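Local coordinates for protein-L-isoaspartate O-methyltransferase beta-aspartate methyltransferase (Plasmodium falciparum, PDB 2PBF) that probably repairs damaged proteins by transferring a methyl group from S-adenosyl-L-methionine to the carboxyl group of L-isoaspartyl residues, at residues Asn10-Lys13 with Ser14-Asn18; Gln36-Arg39 with Gly40-Ile43; Lys119-Val122 with Asn123-Leu126. All blocks are in the same frame, centred on the assembly; numbering follows the deposited sequence.

Interaction 1. Residues Asn10-Lys13 with Ser14-Asn18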
# COMPACT_ATOMS: atom_id res chain seq x y z
N ASN A 10 7.28 -24.50 0.33
CA ASN A 10 6.59 -23.20 0.10
C ASN A 10 7.32 -22.21 -0.80
O ASN A 10 8.47 -21.86 -0.57
CB ASN A 10 6.26 -22.47 1.42
CG ASN A 10 5.06 -23.06 2.14
OD1 ASN A 10 4.54 -24.11 1.78
ND2 ASN A 10 4.63 -22.38 3.19
N ASN A 11 6.60 -21.72 -1.80
CA ASN A 11 7.17 -20.79 -2.76
C ASN A 11 6.17 -19.67 -3.06
O ASN A 11 4.96 -19.82 -2.84
CB ASN A 11 7.56 -21.55 -4.02
CG ASN A 11 6.36 -22.01 -4.80
OD1 ASN A 11 5.80 -21.24 -5.57
ND2 ASN A 11 5.94 -23.26 -4.58
N HIS A 12 6.67 -18.57 -3.59
CA HIS A 12 5.80 -17.42 -3.85
C HIS A 12 4.65 -17.67 -4.82
O HIS A 12 3.52 -17.23 -4.60
CB HIS A 12 6.61 -16.23 -4.34
CG HIS A 12 5.79 -15.00 -4.50
ND1 HIS A 12 5.26 -14.32 -3.42
CD2 HIS A 12 5.41 -14.32 -5.61
CE1 HIS A 12 4.60 -13.26 -3.86
NE2 HIS A 12 4.67 -13.24 -5.18
N LYS A 13 4.93 -18.38 -5.90
CA LYS A 13 3.94 -18.60 -6.94
C LYS A 13 2.79 -19.53 -6.46
O LYS A 13 1.62 -19.34 -6.81
CB LYS A 13 4.64 -19.16 -8.18
CG LYS A 13 3.70 -19.54 -9.31
CD LYS A 13 4.45 -20.00 -10.55
CE LYS A 13 3.45 -20.28 -11.69
NZ LYS A 13 2.33 -21.25 -11.29
N SER A 14 3.15 -20.53 -5.66
CA SER A 14 2.18 -21.44 -5.10
C SER A 14 1.30 -20.73 -4.06
O SER A 14 0.11 -21.02 -3.95
CB SER A 14 2.87 -22.66 -4.52
OG SER A 14 3.39 -23.51 -5.55
N LEU A 15 1.87 -19.77 -3.35
CA LEU A 15 1.07 -18.90 -2.48
C LEU A 15 -0.03 -18.20 -3.28
O LEU A 15 -1.17 -18.17 -2.87
CB LEU A 15 1.96 -17.87 -1.75
CG LEU A 15 1.26 -16.71 -1.01
CD1 LEU A 15 0.18 -17.19 0.02
CD2 LEU A 15 2.28 -15.84 -0.36
N LEU A 16 0.34 -17.65 -4.42
CA LEU A 16 -0.57 -16.87 -5.25
C LEU A 16 -1.67 -17.72 -5.89
O LEU A 16 -2.83 -17.30 -5.99
CB LEU A 16 0.23 -16.09 -6.31
CG LEU A 16 1.19 -15.00 -5.80
CD1 LEU A 16 1.68 -14.19 -6.98
CD2 LEU A 16 0.54 -14.07 -4.79
N GLU A 17 -1.28 -18.93 -6.26
CA GLU A 17 -2.21 -19.96 -6.71
C GLU A 17 -3.19 -20.39 -5.62
O GLU A 17 -4.33 -20.69 -5.93
CB GLU A 17 -1.42 -21.16 -7.23
CG GLU A 17 -0.80 -20.93 -8.59
CD GLU A 17 -1.85 -20.70 -9.68
OE1 GLU A 17 -1.46 -20.36 -10.83
OE2 GLU A 17 -3.07 -20.87 -9.39
N ASN A 18 -2.75 -20.42 -4.36
CA ASN A 18 -3.63 -20.74 -3.21
C ASN A 18 -4.69 -19.66 -2.98
O ASN A 18 -5.86 -19.97 -2.78
CB ASN A 18 -2.81 -21.02 -1.93
CG ASN A 18 -3.66 -20.98 -0.64
OD1 ASN A 18 -3.69 -19.96 0.07
ND2 ASN A 18 -4.36 -22.07 -0.36
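Asn-11 caps the N-terminus of helix 12-21, and its amide grips Ser-14 with both ends. From CB, the Asn-11 side chain turns in between its own backbone N and carbonyl carbon (chi1 71°), which folds it back over the first turn. CG then lies 3.4 Å from Ser-14 OG. On one branch, Asn-11 OD1 accepts from Ser-14 N at 2.7 Å, the N-cap bond, with the donor standing above the carbonyl plane by 39°. On the other, Asn-11 ND2 donates to Ser-14 OG, also at 2.7 Å, the hydroxyl oxygen tilted 15° from the amide plane. With both ends engaged, the rotation of the amide is fixed, and a backbone N-H of the first turn is satisfied.

Behind the cap the helix runs on through regular bonds, Leu-15 N to Asn-11 O and Leu-16 N to His-12 O. One face of the His-12 ring is met by Leu-16 CG in a CH-pi contact, 4.3 Å from the centroid. The NE2 of this ring is hydrogen-bonded to Met-34 O, near the end of helix 28-35, whose Tyr-31 and Met-34 also pack on Leu-16. One turn apart, Lys-13 and Glu-17 both touch Tyr-31; they lie side by side and point the same way, a long salt bridge joining Lys-13 NZ to Glu-17 OE1 at 3.9 Å.

Interaction 2. Residues Gln36-Arg39 with Gly40-Ile43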
# COMPACT_ATOMS: atom_id res chain seq x y z
N GLN A 36 5.25 -10.68 -9.69
CA GLN A 36 6.48 -9.93 -9.88
C GLN A 36 7.18 -9.50 -8.59
O GLN A 36 8.35 -9.08 -8.61
CB GLN A 36 6.22 -8.72 -10.80
CG GLN A 36 5.90 -9.13 -12.25
CD GLN A 36 5.62 -7.94 -13.15
OE1 GLN A 36 6.54 -7.32 -13.66
NE2 GLN A 36 4.35 -7.63 -13.37
N VAL A 37 6.47 -9.61 -7.45
CA VAL A 37 7.01 -9.19 -6.16
C VAL A 37 6.99 -10.36 -5.13
O VAL A 37 5.98 -10.62 -4.47
CB VAL A 37 6.24 -7.92 -5.59
CG1 VAL A 37 6.98 -7.36 -4.41
CG2 VAL A 37 6.10 -6.84 -6.67
N ASP A 38 8.12 -11.05 -5.02
CA ASP A 38 8.27 -12.20 -4.14
C ASP A 38 8.26 -11.78 -2.66
O ASP A 38 9.16 -11.05 -2.21
CB ASP A 38 9.57 -12.96 -4.49
CG ASP A 38 9.72 -14.27 -3.71
OD1 ASP A 38 9.17 -14.42 -2.61
OD2 ASP A 38 10.44 -15.18 -4.22
N ARG A 39 7.28 -12.29 -1.92
CA ARG A 39 7.06 -11.95 -0.50
C ARG A 39 8.26 -12.27 0.39
O ARG A 39 8.55 -11.52 1.33
CB ARG A 39 5.80 -12.65 0.02
CG ARG A 39 5.28 -12.17 1.37
CD ARG A 39 4.00 -12.93 1.79
NE ARG A 39 3.71 -12.81 3.22
CZ ARG A 39 3.09 -11.77 3.79
NH1 ARG A 39 2.66 -10.77 3.05
NH2 ARG A 39 2.88 -11.74 5.11
N GLY A 40 8.97 -13.35 0.06
CA GLY A 40 10.22 -13.74 0.75
C GLY A 40 11.37 -12.75 0.69
O GLY A 40 12.32 -12.82 1.48
N LYS A 41 11.29 -11.81 -0.24
CA LYS A 41 12.27 -10.72 -0.30
C LYS A 41 11.88 -9.56 0.63
O LYS A 41 12.63 -8.60 0.81
CB LYS A 41 12.44 -10.24 -1.76
CG LYS A 41 12.79 -11.35 -2.73
CD LYS A 41 14.29 -11.51 -2.88
CE LYS A 41 14.64 -12.17 -4.21
NZ LYS A 41 16.02 -11.82 -4.68
N TYR A 42 10.69 -9.68 1.23
CA TYR A 42 10.08 -8.63 2.06
C TYR A 42 9.86 -9.01 3.52
O TYR A 42 9.68 -8.15 4.40
CB TYR A 42 8.81 -8.08 1.39
CG TYR A 42 9.21 -7.31 0.16
CD1 TYR A 42 9.44 -5.93 0.23
CD2 TYR A 42 9.46 -7.97 -1.04
CE1 TYR A 42 9.88 -5.22 -0.90
CE2 TYR A 42 9.90 -7.28 -2.15
CZ TYR A 42 10.10 -5.92 -2.09
OH TYR A 42 10.52 -5.27 -3.21
N ILE A 43 9.89 -10.31 3.77
CA ILE A 43 9.86 -10.86 5.11
C ILE A 43 10.61 -12.20 5.12
O ILE A 43 10.44 -13.02 4.22
CB ILE A 43 8.42 -11.03 5.67
CG1 ILE A 43 8.47 -11.34 7.18
CG2 ILE A 43 7.64 -12.08 4.91
CD1 ILE A 43 8.50 -10.13 8.05
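Asp-38 holds CG opposite its backbone N (chi1 -174°), swinging the carboxylate forward to Gly-40, while chi1 of -70° in Tyr-42 brings the ring back to Val-37 CG1 and Asp-38 O. Asp-38 OD1 takes the N-H of Gly-40 at 2.9 Å, closing an Asx turn, and meets it on the anti side, 30° out of the carboxylate plane. The same oxygen is hydrogen-bonded to Tyr-48 OH. Asp-38 O accepts from Lys-41 N at 3.0 Å and lies in the plane of the Tyr-42 ring at its edge, 3.3 Å from CD2.

Val-37 CG1 touches Tyr-42 CE2 at 3.7 Å, the two side chains crossing at about a right angle. Beyond them, the tyrosine hydroxyl is hydrogen-bonded to Asp-132 OD2 of helix 119-132. Arg-39 O binds two donors: Tyr-42 N from above the carbonyl plane at 2.8 Å, and Ile-43 N nearly along the C=O axis at 3.0 Å. The Arg-39 chain is extended from CG to NE, and its NH1 is bonded to Ser-62 O.

The bonds from Lys-41 N and Tyr-42 N are the i to i+3 pairs of the short 3-10 turn. At Asp-38 OD1, the Gly-40 N-H and Tyr-48 hydroxyl would be expected to favour the charged carboxylate.

Interaction 3. Residues Lys119-Val122 with Asn123-Leu126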
# COMPACT_ATOMS: atom_id res chain seq x y z
N LYS A 119 11.31 4.70 11.57
CA LYS A 119 12.53 4.83 10.81
C LYS A 119 13.16 3.47 10.54
O LYS A 119 13.67 3.24 9.46
CB LYS A 119 13.51 5.73 11.58
CG LYS A 119 14.87 5.88 10.94
CD LYS A 119 14.81 6.67 9.66
CE LYS A 119 16.20 6.87 9.06
NZ LYS A 119 16.10 7.66 7.79
N ASP A 120 13.13 2.60 11.53
CA ASP A 120 13.59 1.23 11.36
C ASP A 120 12.84 0.51 10.27
O ASP A 120 13.42 -0.34 9.60
CB ASP A 120 13.39 0.44 12.65
CG ASP A 120 14.48 0.70 13.65
OD1 ASP A 120 15.61 1.07 13.25
OD2 ASP A 120 14.19 0.53 14.85
N LEU A 121 11.55 0.81 10.13
CA LEU A 121 10.76 0.22 9.06
C LEU A 121 11.07 0.85 7.70
O LEU A 121 11.17 0.12 6.70
CB LEU A 121 9.27 0.19 9.39
CG LEU A 121 9.04 -0.99 10.36
CD1 LEU A 121 8.06 -0.64 11.42
CD2 LEU A 121 8.64 -2.25 9.60
N VAL A 122 11.24 2.18 7.65
CA VAL A 122 11.87 2.82 6.48
C VAL A 122 13.13 2.03 6.07
O VAL A 122 13.21 1.50 4.97
CB VAL A 122 12.25 4.30 6.72
CG1 VAL A 122 12.91 4.87 5.47
CG2 VAL A 122 11.04 5.13 7.11
N ASN A 123 14.11 1.94 6.97
CA ASN A 123 15.33 1.23 6.62
C ASN A 123 15.13 -0.23 6.28
O ASN A 123 15.85 -0.78 5.46
CB ASN A 123 16.43 1.41 7.69
CG ASN A 123 16.65 2.87 8.06
OD1 ASN A 123 16.87 3.72 7.20
ND2 ASN A 123 16.56 3.16 9.36
N PHE A 124 14.17 -0.89 6.94
CA PHE A 124 13.82 -2.28 6.65
C PHE A 124 13.32 -2.43 5.21
O PHE A 124 13.76 -3.33 4.47
CB PHE A 124 12.77 -2.80 7.66
CG PHE A 124 12.24 -4.19 7.36
CD1 PHE A 124 13.03 -5.31 7.58
CD2 PHE A 124 10.95 -4.37 6.88
CE1 PHE A 124 12.53 -6.60 7.32
CE2 PHE A 124 10.45 -5.64 6.60
CZ PHE A 124 11.24 -6.76 6.82
N SER A 125 12.38 -1.56 4.84
CA SER A 125 11.81 -1.59 3.48
C SER A 125 12.87 -1.27 2.43
O SER A 125 12.92 -1.92 1.39
CB SER A 125 10.62 -0.63 3.36
OG SER A 125 11.01 0.73 3.44
N LEU A 126 13.75 -0.30 2.72
CA LEU A 126 14.78 0.10 1.75
C LEU A 126 15.80 -1.03 1.51
O LEU A 126 16.30 -1.19 0.40
CB LEU A 126 15.47 1.43 2.13
CG LEU A 126 14.60 2.68 2.31
CD1 LEU A 126 15.36 3.78 3.01
CD2 LEU A 126 14.04 3.20 1.01
O HOH W 1 17.52 0.74 11.14
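Asn-123 N, Ser-125 N and Leu-126 N donate to the carbonyls of Lys-119, Leu-121 and Val-122 in the i to i+4 pattern of an alpha helix. This is the opening of helix 119-132, the crossover helix between parallel strands 111-116 and 142-146 in the Rossmann-like methyltransferase fold.

Ser-125 has chi1 of 68°, which places OG between its backbone N and carbonyl carbon and turns it back to the preceding turn. There OG donates to Val-122 O at 2.8 Å, the donor tilted 20° from the carbonyl plane. Val-122 O also accepts Leu-126 N at 2.9 Å, so two bonds grip this oxygen and the buried serine hydroxyl finds its partner within the helix. Beside them, Val-122 CG1 meets Leu-126 CD1 at 3.6 Å, the two side chains lying alongside each other and pointing the same way. Ile-144 of strand 142-146 packs on Ser-125 and Leu-126, and His-146 on Val-122.

Another flank carries Leu-121 and Phe-124, also side by side, with Leu-121 CD2 4.2 Å from Phe-124 CD2. Leu-121 belongs to the pocket of the bound S-adenosyl-L-homocysteine and touches the ligand, while Ile-55 of strand 53-56 packs on both side chains.

On the outer side, Lys-119 bends at chi2 (69°) and runs obliquely across the Asn-123 amide, its CG 3.6 Å from ND2 and its CE 3.7 Å from OD1. Asp-120 OD2 is hydrogen-bonded to His-57 NE2. The other carboxylate oxygen reaches Asn-123 through a water, which donates to Asp-120 OD1 at 2.9 Å and accepts from Asn-123 ND2 at 3.2 Å.

How the interactions relate
The three contacts follow one another along the chain and step from the N-terminal helix toward the ligand. Interactions 1 and 2 have centres 11 Å apart and meet through the His-12 ring, whose ND1 lies 3.2 Å from Arg-39 N; Leu-15 CD2 packs on Arg-39 CD at 4.0 Å. Interaction 2 in turn touches interaction 3, Tyr-42 O lying 3.2 Å from Phe-124 CZ, with centres about 15 Å apart. Interactions 1 and 3 do not touch, their nearest atoms being about 14 Å apart. S-adenosyl-L-homocysteine is about 12 Å from the side chain of Leu-15, about 6 Å from that of Arg-39 and about 4 Å from that of Leu-121.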